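Local coordinates for uncharacterized protein (Yersinia pestis, PDB 4RGI) that is of unknown function but folds as a small KTSC-domain protein, with an antiparallel sheet covered on one face by helices, at residues Q5-S10 with N48-V53; L15-D20 with R24-Q29. All coordinates share one frame; numbering follows the deposited sequence. Where two conformers were deposited one is given.

Contact 1: Q5-S10 with N48-V53; sequences QRQPVS and NFMSAV. With GOL (glycerol), chain C.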
ATOM      1  N   GLN A   5       3.173   5.585  -9.926  1.00 30.61           N
ATOM      2  CA  GLN A   5       4.519   5.383  -9.435  1.00 31.02           C
ATOM      3  C   GLN A   5       4.524   5.353  -7.921  1.00 26.55           C
ATOM      4  O   GLN A   5       3.775   6.088  -7.278  1.00 29.29           O
ATOM      5  CB  GLN A   5       5.446   6.473  -9.941  1.00 33.43           C
ATOM      6  CG  GLN A   5       5.752   6.365 -11.421  1.00 42.00           C
ATOM      7  CD  GLN A   5       6.720   7.431 -11.851  1.00 48.44           C
ATOM      8  OE1 GLN A   5       7.848   7.483 -11.357  1.00 52.50           O
ATOM      9  NE2 GLN A   5       6.280   8.315 -12.748  1.00 39.30           N
ATOM     10  N   ARG A   6       5.372   4.501  -7.358  1.00 25.56           N
ATOM     11  CA  ARG A   6       5.429   4.364  -5.918  1.00 23.13           C
ATOM     12  C   ARG A   6       6.317   5.441  -5.309  1.00 23.01           C
ATOM     13  O   ARG A   6       7.329   5.840  -5.900  1.00 32.34           O
ATOM     14  CB  ARG A   6       5.928   2.971  -5.523  1.00 22.70           C
ATOM     15  CG  ARG A   6       5.083   1.825  -6.065  1.00 23.06           C
ATOM     16  CD  ARG A   6       5.488   0.516  -5.427  1.00 22.71           C
ATOM     17  NE  ARG A   6       6.911   0.245  -5.594  1.00 30.91           N
ATOM     18  CZ  ARG A   6       7.418  -0.530  -6.546  1.00 24.91           C
ATOM     19  NH1 ARG A   6       6.614  -1.122  -7.417  1.00 25.69           N
ATOM     20  NH2 ARG A   6       8.727  -0.721  -6.613  1.00 27.82           N
ATOM     21  N   GLN A   7       5.915   5.917  -4.135  1.00 21.83           N
ATOM     22  CA  GLN A   7       6.694   6.880  -3.368  1.00 21.71           C
ATOM     23  C   GLN A   7       7.461   6.146  -2.302  1.00 20.77           C
ATOM     24  O   GLN A   7       6.886   5.334  -1.595  1.00 19.69           O
ATOM     25  CB  GLN A   7       5.800   7.917  -2.700  1.00 21.86           C
ATOM     26  CG  GLN A   7       4.855   8.648  -3.607  1.00 35.32           C
ATOM     27  CD  GLN A   7       4.018   9.656  -2.839  1.00 61.03           C
ATOM     28  OE1 GLN A   7       2.963   9.322  -2.288  1.00 62.81           O
ATOM     29  NE2 GLN A   7       4.494  10.896  -2.785  1.00 65.18           N
ATOM     30  N   PRO A   8       8.758   6.425  -2.160  1.00 21.42           N
ATOM     31  CA  PRO A   8       9.478   5.776  -1.056  1.00 20.73           C
ATOM     32  C   PRO A   8       8.966   6.239   0.303  1.00 19.46           C
ATOM     33  O   PRO A   8       8.557   7.388   0.418  1.00 19.55           O
ATOM     34  CB  PRO A   8      10.926   6.217  -1.272  1.00 26.07           C
ATOM     35  CG  PRO A   8      10.991   6.575  -2.727  1.00 32.29           C
ATOM     36  CD  PRO A   8       9.659   7.154  -3.064  1.00 23.13           C
ATOM     37  N   VAL A   9       8.945   5.342   1.284  1.00 18.54           N
ATOM     38  CA  VAL A   9       8.558   5.697   2.656  1.00 17.52           C
ATOM     39  C   VAL A   9       9.564   5.122   3.643  1.00 24.02           C
ATOM     40  O   VAL A   9      10.359   4.250   3.291  1.00 20.76           O
ATOM     41  CB  VAL A   9       7.143   5.169   3.018  1.00 16.56           C
ATOM     42  CG1 VAL A   9       6.085   5.768   2.117  1.00 16.89           C
ATOM     43  CG2 VAL A   9       7.096   3.657   2.939  1.00 16.47           C
ATOM     44  N   SER A  10       9.535   5.613   4.881  0.51 18.03           N
ATOM     45  CA  SER A  10      10.392   5.057   5.921  0.51 19.64           C
ATOM     46  C   SER A  10       9.573   4.125   6.797  0.51 19.51           C
ATOM     47  O   SER A  10       8.585   4.535   7.406  0.51 20.76           O
ATOM     48  CB  SER A  10      11.037   6.162   6.765  0.51 21.58           C
ATOM     49  OG  SER A  10      11.880   5.602   7.759  0.51 17.58           O
ATOM     50  N   ASN A  48      -4.764   8.350   4.269  1.00 10.48           N
ATOM     51  CA  ASN A  48      -4.505   8.002   5.665  1.00 10.28           C
ATOM     52  C   ASN A  48      -3.272   7.109   5.857  1.00 12.34           C
ATOM     53  O   ASN A  48      -2.579   7.208   6.864  1.00 10.81           O
ATOM     54  CB  ASN A  48      -5.713   7.304   6.283  1.00 12.45           C
ATOM     55  CG  ASN A  48      -6.883   8.240   6.487  1.00 15.76           C
ATOM     56  OD1 ASN A  48      -6.738   9.470   6.448  1.00 18.34           O
ATOM     57  ND2 ASN A  48      -8.056   7.661   6.712  1.00 14.82           N
ATOM     58  N   PHE A  49      -3.035   6.224   4.903  1.00 11.36           N
ATOM     59  CA  PHE A  49      -1.848   5.370   4.882  1.00  9.71           C
ATOM     60  C   PHE A  49      -0.604   6.236   4.856  1.00  9.69           C
ATOM     61  O   PHE A  49       0.329   6.026   5.626  1.00 11.05           O
ATOM     62  CB  PHE A  49      -1.878   4.468   3.647  1.00  8.82           C
ATOM     63  CG  PHE A  49      -1.006   3.216   3.731  1.00  8.61           C
ATOM     64  CD1 PHE A  49      -0.227   2.921   4.838  1.00  8.91           C
ATOM     65  CD2 PHE A  49      -0.999   2.328   2.668  1.00  9.57           C
ATOM     66  CE1 PHE A  49       0.547   1.751   4.877  1.00 10.04           C
ATOM     67  CE2 PHE A  49      -0.228   1.154   2.691  1.00 11.52           C
ATOM     68  CZ  PHE A  49       0.558   0.874   3.802  1.00  8.62           C
HETATM   69  N   MSE A  50      -0.601   7.226   3.975  1.00 10.10           N
HETATM   70  CA  MSE A  50       0.583   8.064   3.798  1.00 11.54           C
HETATM   71  C   MSE A  50       0.825   8.957   5.011  1.00 13.83           C
HETATM   72  O   MSE A  50       1.967   9.312   5.305  1.00 17.36           O
HETATM   73  CB  MSE A  50       0.465   8.912   2.530  1.00 12.84           C
HETATM   74  CG  MSE A  50       0.418   8.096   1.243  1.00 14.16           C
HETATM   75 SE   MSE A  50       1.792   6.682   1.090  0.70 23.61          SE
HETATM   76  CE  MSE A  50       3.384   7.761   0.813  1.00 21.86           C
ATOM     77  N   SER A  51      -0.243   9.298   5.726  1.00 11.30           N
ATOM     78  CA  SER A  51      -0.119  10.151   6.908  1.00 14.59           C
ATOM     79  C   SER A  51       0.113   9.404   8.202  1.00 14.29           C
ATOM     80  O   SER A  51       0.368  10.026   9.227  1.00 18.65           O
ATOM     81  CB  SER A  51      -1.372  11.009   7.067  1.00 18.26           C
ATOM     82  OG  SER A  51      -1.546  11.814   5.926  1.00 34.48           O
ATOM     83  N   ALA A  52       0.006   8.083   8.176  1.00 10.12           N
ATOM     84  CA  ALA A  52       0.114   7.299   9.403  1.00 10.42           C
ATOM     85  C   ALA A  52       1.477   7.463  10.060  1.00 11.35           C
ATOM     86  O   ALA A  52       2.500   7.549   9.376  1.00 15.24           O
ATOM     87  CB  ALA A  52      -0.133   5.820   9.115  1.00 10.73           C
ATOM     88  N   VAL A  53       1.473   7.489  11.386  1.00 12.19           N
ATOM     89  CA  VAL A  53       2.690   7.447  12.178  1.00 17.27           C
ATOM     90  C   VAL A  53       3.521   6.201  11.833  1.00 19.30           C
ATOM     91  O   VAL A  53       4.723   6.292  11.570  1.00 18.41           O
ATOM     92  CB  VAL A  53       2.349   7.459  13.687  1.00 14.76           C
ATOM     93  CG1 VAL A  53       3.555   7.093  14.518  1.00 14.44           C
ATOM     94  CG2 VAL A  53       1.793   8.802  14.099  1.00 16.93           C
TER
HETATM   95  C1  GOL C 102       6.219  10.218   4.947  1.00 48.51           C
HETATM   96  O1  GOL C 102       5.139   9.325   5.115  1.00 47.98           O
HETATM   97  C2  GOL C 102       7.383   9.483   4.298  1.00 46.39           C
HETATM   98  O2  GOL C 102       8.414  10.390   3.992  1.00 61.79           O
HETATM   99  C3  GOL C 102       7.944   8.434   5.248  1.00 36.47           C
HETATM  100  O3  GOL C 102       7.015   7.385   5.361  1.00 50.73           O
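Met-50, a selenomethionine near the C-terminal end of helix 43-51, reaches Gln-7 of edge strand 7-8 and Val-9 just after it with its terminal methyl. Met-50 CE lies 3.6 Å from Val-9 CG1 and 3.5 Å from Gln-7 OE1. The Met-50 chain leaves the helix with CG anti to the carbonyl carbon (chi1 -64°). It then bends at chi2 and at chi3, which carries the methyl over to the strand. The Val-9 side chain meets that of Met-50 at about a right angle. Gln-7 runs extended beyond CG and brings its amide oxygen to the methyl.

A glycerol, probably from the crystallisation liquor, spans the two segments beside this contact. Ser-10 N donates to glycerol O3 at 3.1 Å, and glycerol O1 makes a weak hydrogen bond to Met-50 O at 3.2 Å. Lys-55 NZ is bonded to both the glycerol and Met-50 O. Met-50 also packs on Ile-17 of the next strand.

The direct contact is small and lies at the surface. One methyl joins the two segments by van der Waals contact, apolar against Val-9 and set against an amide oxygen at Gln-7. In this crystal a glycerol adds a polar bridge.

Contact 2: L15-D20 with R24-Q29; sequences LSIGYD and RMLEIQ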
ATOM      1  N   LEU A  15       8.856  -0.505   1.879  1.00 13.67           N
ATOM      2  CA  LEU A  15       9.819   0.346   1.178  1.00 12.14           C
ATOM      3  C   LEU A  15       9.180   1.494   0.394  1.00 12.58           C
ATOM      4  O   LEU A  15       9.703   2.608   0.374  1.00 14.85           O
ATOM      5  CB  LEU A  15      10.670  -0.500   0.231  1.00 15.02           C
ATOM      6  CG  LEU A  15      11.627  -1.505   0.870  1.00 23.95           C
ATOM      7  CD1 LEU A  15      12.231  -2.378  -0.204  1.00 31.74           C
ATOM      8  CD2 LEU A  15      12.727  -0.778   1.630  1.00 28.96           C
ATOM      9  N   SER A  16       8.050   1.228  -0.257  1.00 12.19           N
ATOM     10  CA  SER A  16       7.387   2.244  -1.066  1.00 11.29           C
ATOM     11  C   SER A  16       5.908   1.911  -1.277  1.00 11.89           C
ATOM     12  O   SER A  16       5.505   0.760  -1.184  1.00 11.33           O
ATOM     13  CB  SER A  16       8.066   2.413  -2.436  1.00 16.61           C
ATOM     14  OG  SER A  16       8.002   1.215  -3.202  1.00 19.59           O
ATOM     15  N   ILE A  17       5.124   2.945  -1.561  1.00 11.54           N
ATOM     16  CA  ILE A  17       3.672   2.835  -1.683  1.00 11.55           C
ATOM     17  C   ILE A  17       3.224   3.665  -2.848  1.00 13.44           C
ATOM     18  O   ILE A  17       3.611   4.828  -2.948  1.00 12.76           O
ATOM     19  CB  ILE A  17       2.942   3.329  -0.420  1.00  7.64           C
ATOM     20  CG1 ILE A  17       3.338   2.509   0.803  1.00 10.29           C
ATOM     21  CG2 ILE A  17       1.418   3.259  -0.602  1.00  8.83           C
ATOM     22  CD1 ILE A  17       2.839   3.112   2.110  1.00  9.71           C
ATOM     23  N   GLY A  18       2.399   3.086  -3.720  1.00 11.16           N
ATOM     24  CA  GLY A  18       1.820   3.843  -4.818  1.00 11.86           C
ATOM     25  C   GLY A  18       0.312   3.690  -4.867  1.00 11.02           C
ATOM     26  O   GLY A  18      -0.229   2.743  -4.314  1.00 12.92           O
ATOM     27  N   TYR A  19      -0.367   4.632  -5.515  1.00 11.98           N
ATOM     28  CA  TYR A  19      -1.811   4.550  -5.632  1.00 10.95           C
ATOM     29  C   TYR A  19      -2.258   5.061  -6.995  1.00 16.71           C
ATOM     30  O   TYR A  19      -1.787   6.099  -7.476  1.00 14.15           O
ATOM     31  CB  TYR A  19      -2.491   5.331  -4.514  1.00 16.61           C
ATOM     32  CG  TYR A  19      -3.999   5.224  -4.526  1.00 13.80           C
ATOM     33  CD1 TYR A  19      -4.639   4.054  -4.132  1.00 13.42           C
ATOM     34  CD2 TYR A  19      -4.784   6.287  -4.939  1.00 18.74           C
ATOM     35  CE1 TYR A  19      -6.036   3.953  -4.152  1.00 15.85           C
ATOM     36  CE2 TYR A  19      -6.178   6.200  -4.947  1.00 19.87           C
ATOM     37  CZ  TYR A  19      -6.797   5.028  -4.571  1.00 16.02           C
ATOM     38  OH  TYR A  19      -8.182   4.954  -4.589  1.00 17.95           O
ATOM     39  N   ASP A  20      -3.145   4.292  -7.617  1.00 13.72           N
ATOM     40  CA  ASP A  20      -3.725   4.624  -8.919  1.00 21.81           C
ATOM     41  C   ASP A  20      -5.184   4.988  -8.698  1.00 23.28           C
ATOM     42  O   ASP A  20      -6.017   4.109  -8.504  1.00 22.64           O
ATOM     43  CB  ASP A  20      -3.570   3.423  -9.863  1.00 20.74           C
ATOM     44  CG  ASP A  20      -4.115   3.673 -11.257  1.00 29.39           C
ATOM     45  OD1 ASP A  20      -4.701   4.745 -11.523  1.00 35.40           O
ATOM     46  OD2 ASP A  20      -3.957   2.760 -12.085  1.00 31.27           O
ATOM     47  N   ARG A  24      -8.441   2.522  -8.635  1.00 17.27           N
ATOM     48  CA  ARG A  24      -8.548   2.348  -7.183  1.00 21.28           C
ATOM     49  C   ARG A  24      -7.630   1.237  -6.691  1.00 17.52           C
ATOM     50  O   ARG A  24      -8.028   0.372  -5.907  1.00 14.62           O
ATOM     51  CB  ARG A  24      -9.985   2.048  -6.772  1.00 17.60           C
ATOM     52  CG  ARG A  24     -11.039   2.901  -7.466  1.00 25.60           C
ATOM     53  CD  ARG A  24     -10.942   4.381  -7.179  1.00 31.29           C
ATOM     54  NE  ARG A  24     -12.217   5.058  -7.451  1.00 42.26           N
ATOM     55  CZ  ARG A  24     -12.715   5.294  -8.665  1.00 47.10           C
ATOM     56  NH1 ARG A  24     -12.056   4.917  -9.752  1.00 52.08           N
ATOM     57  NH2 ARG A  24     -13.884   5.911  -8.799  1.00 41.35           N
HETATM   58  N   MSE A  25      -6.384   1.297  -7.140  0.68 12.61           N
HETATM   59  CA  MSE A  25      -5.416   0.252  -6.849  0.68 12.52           C
HETATM   60  C   MSE A  25      -4.262   0.771  -6.014  0.68 12.55           C
HETATM   61  O   MSE A  25      -3.724   1.839  -6.305  0.68 13.27           O
HETATM   62  CB  MSE A  25      -4.909  -0.338  -8.156  0.68 13.71           C
HETATM   63  CG  MSE A  25      -3.970  -1.518  -8.015  0.68 24.64           C
HETATM   64 SE   MSE A  25      -3.819  -2.350  -9.755  0.70 55.31          SE
HETATM   65  CE  MSE A  25      -2.660  -1.034 -10.619  0.68 53.25           C
ATOM     66  N   LEU A  26      -3.908   0.031  -4.963  1.00  9.54           N
ATOM     67  CA  LEU A  26      -2.841   0.408  -4.055  1.00  8.59           C
ATOM     68  C   LEU A  26      -1.684  -0.552  -4.252  1.00 11.77           C
ATOM     69  O   LEU A  26      -1.900  -1.749  -4.271  1.00 14.67           O
ATOM     70  CB  LEU A  26      -3.329   0.338  -2.614  1.00  8.72           C
ATOM     71  CG  LEU A  26      -2.335   0.653  -1.514  1.00  9.57           C
ATOM     72  CD1 LEU A  26      -2.094   2.154  -1.426  1.00 12.50           C
ATOM     73  CD2 LEU A  26      -2.908   0.140  -0.237  1.00 10.31           C
ATOM     74  N   GLU A  27      -0.463  -0.041  -4.405  1.00 10.41           N
ATOM     75  CA  GLU A  27       0.679  -0.927  -4.605  1.00 10.44           C
ATOM     76  C   GLU A  27       1.654  -0.753  -3.454  1.00 15.77           C
ATOM     77  O   GLU A  27       2.052   0.364  -3.132  1.00 12.65           O
ATOM     78  CB  GLU A  27       1.356  -0.643  -5.947  1.00 12.78           C
ATOM     79  CG  GLU A  27       2.319  -1.719  -6.402  1.00 18.17           C
ATOM     80  CD  GLU A  27       2.747  -1.519  -7.856  1.00 25.77           C
ATOM     81  OE1 GLU A  27       2.000  -1.924  -8.769  1.00 26.34           O
ATOM     82  OE2 GLU A  27       3.812  -0.922  -8.073  1.00 24.93           O
ATOM     83  N   ILE A  28       2.020  -1.862  -2.825  1.00  9.50           N
ATOM     84  CA  ILE A  28       2.895  -1.810  -1.663  1.00  8.91           C
ATOM     85  C   ILE A  28       4.132  -2.655  -1.934  1.00 10.56           C
ATOM     86  O   ILE A  28       4.012  -3.832  -2.236  1.00 12.16           O
ATOM     87  CB  ILE A  28       2.213  -2.343  -0.401  1.00  7.85           C
ATOM     88  CG1 ILE A  28       0.892  -1.608  -0.147  1.00  6.86           C
ATOM     89  CG2 ILE A  28       3.164  -2.184   0.798  1.00 10.01           C
ATOM     90  CD1 ILE A  28       0.186  -2.069   1.111  1.00  8.99           C
ATOM     91  N   GLN A  29       5.310  -2.053  -1.839  1.00 11.20           N
ATOM     92  CA  GLN A  29       6.533  -2.831  -1.928  1.00 12.67           C
ATOM     93  C   GLN A  29       7.079  -3.103  -0.522  1.00 12.43           C
ATOM     94  O   GLN A  29       7.432  -2.176   0.198  1.00 17.46           O
ATOM     95  CB  GLN A  29       7.554  -2.095  -2.783  1.00 13.77           C
ATOM     96  CG  GLN A  29       8.916  -2.750  -2.811  1.00 15.55           C
ATOM     97  CD  GLN A  29       9.892  -1.962  -3.632  1.00 21.33           C
ATOM     98  OE1 GLN A  29       9.840  -0.731  -3.680  1.00 19.61           O
ATOM     99  NE2 GLN A  29      10.805  -2.669  -4.290  1.00 24.31           N
TER
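Ser-16 OG donates to Gln-29 OE1 at 2.7 Å, in the carbonyl plane and on a lone pair of the amide oxygen. This bond lies across the beta hairpin formed by strands 14-20 and 25-30. The Ser-16 hydroxyl sits between its backbone N and carbonyl carbon (chi1 62°), and Gln-29 stretches out to meet it. Arg-6 binds the same corner, with NE bonded to Ser-16 OG, NH2 bonded weakly to Gln-29 OE1, and NH1 in a salt bridge with Glu-27, whose other carboxylate oxygen is held by Gln-37.

The backbones pair antiparallel. Gly-18 and Glu-27 form a hydrogen-bonded pair, with Gly-18 N to Glu-27 O and Glu-27 N to Gly-18 O both at 2.8 Å. Asp-20 and Met-25 form another. Both ends are irregular. Leu-15 and Ser-16 both face Gln-29 in a classic beta bulge, where Leu-15 N makes the strong bond to Gln-29 O and Ser-16 N a weak one. Arg-24 and Met-25 both face Asp-20 in a G1 bulge.

Ile-17, Tyr-19, Leu-26 and Ile-28 share the sheet face that meets the helices. Ile-17 CG2 touches Leu-26 CD1 at 3.8 Å. Ile-17 and Ile-28 pack on Phe-49 of helix 43-51. Tyr-19 stacks on the ring of His-46, and its hydroxyl bonds to Val-41 O. Tyr-19 CG is anti to the backbone N (chi1 -177°), which lays the ring along the neighbouring strand. There the ring edge meets Leu-26 CA, and Tyr-19 CD1 comes within 3.2 Å of Met-25 O.

Overall arrangement
From the N terminus, the chain first enters strand 7-8 at the edge of the sheet, the first side of contact 1. It then runs through strand 14-20, turns, and returns as strand 25-30. Contact 2 closes this short hairpin loop. After strand 34-39 the chain reaches helix 43-51, where contact 1 closes a much longer loop that holds the whole of contact 2. The two do not cross. Their centres are about 9 Å apart, and they touch directly, because Gln-7 pairs through its backbone with Ile-17. Contact 2 pairs two neighbouring strands of the sheet, and contact 1 joins its edge strand to a covering helix.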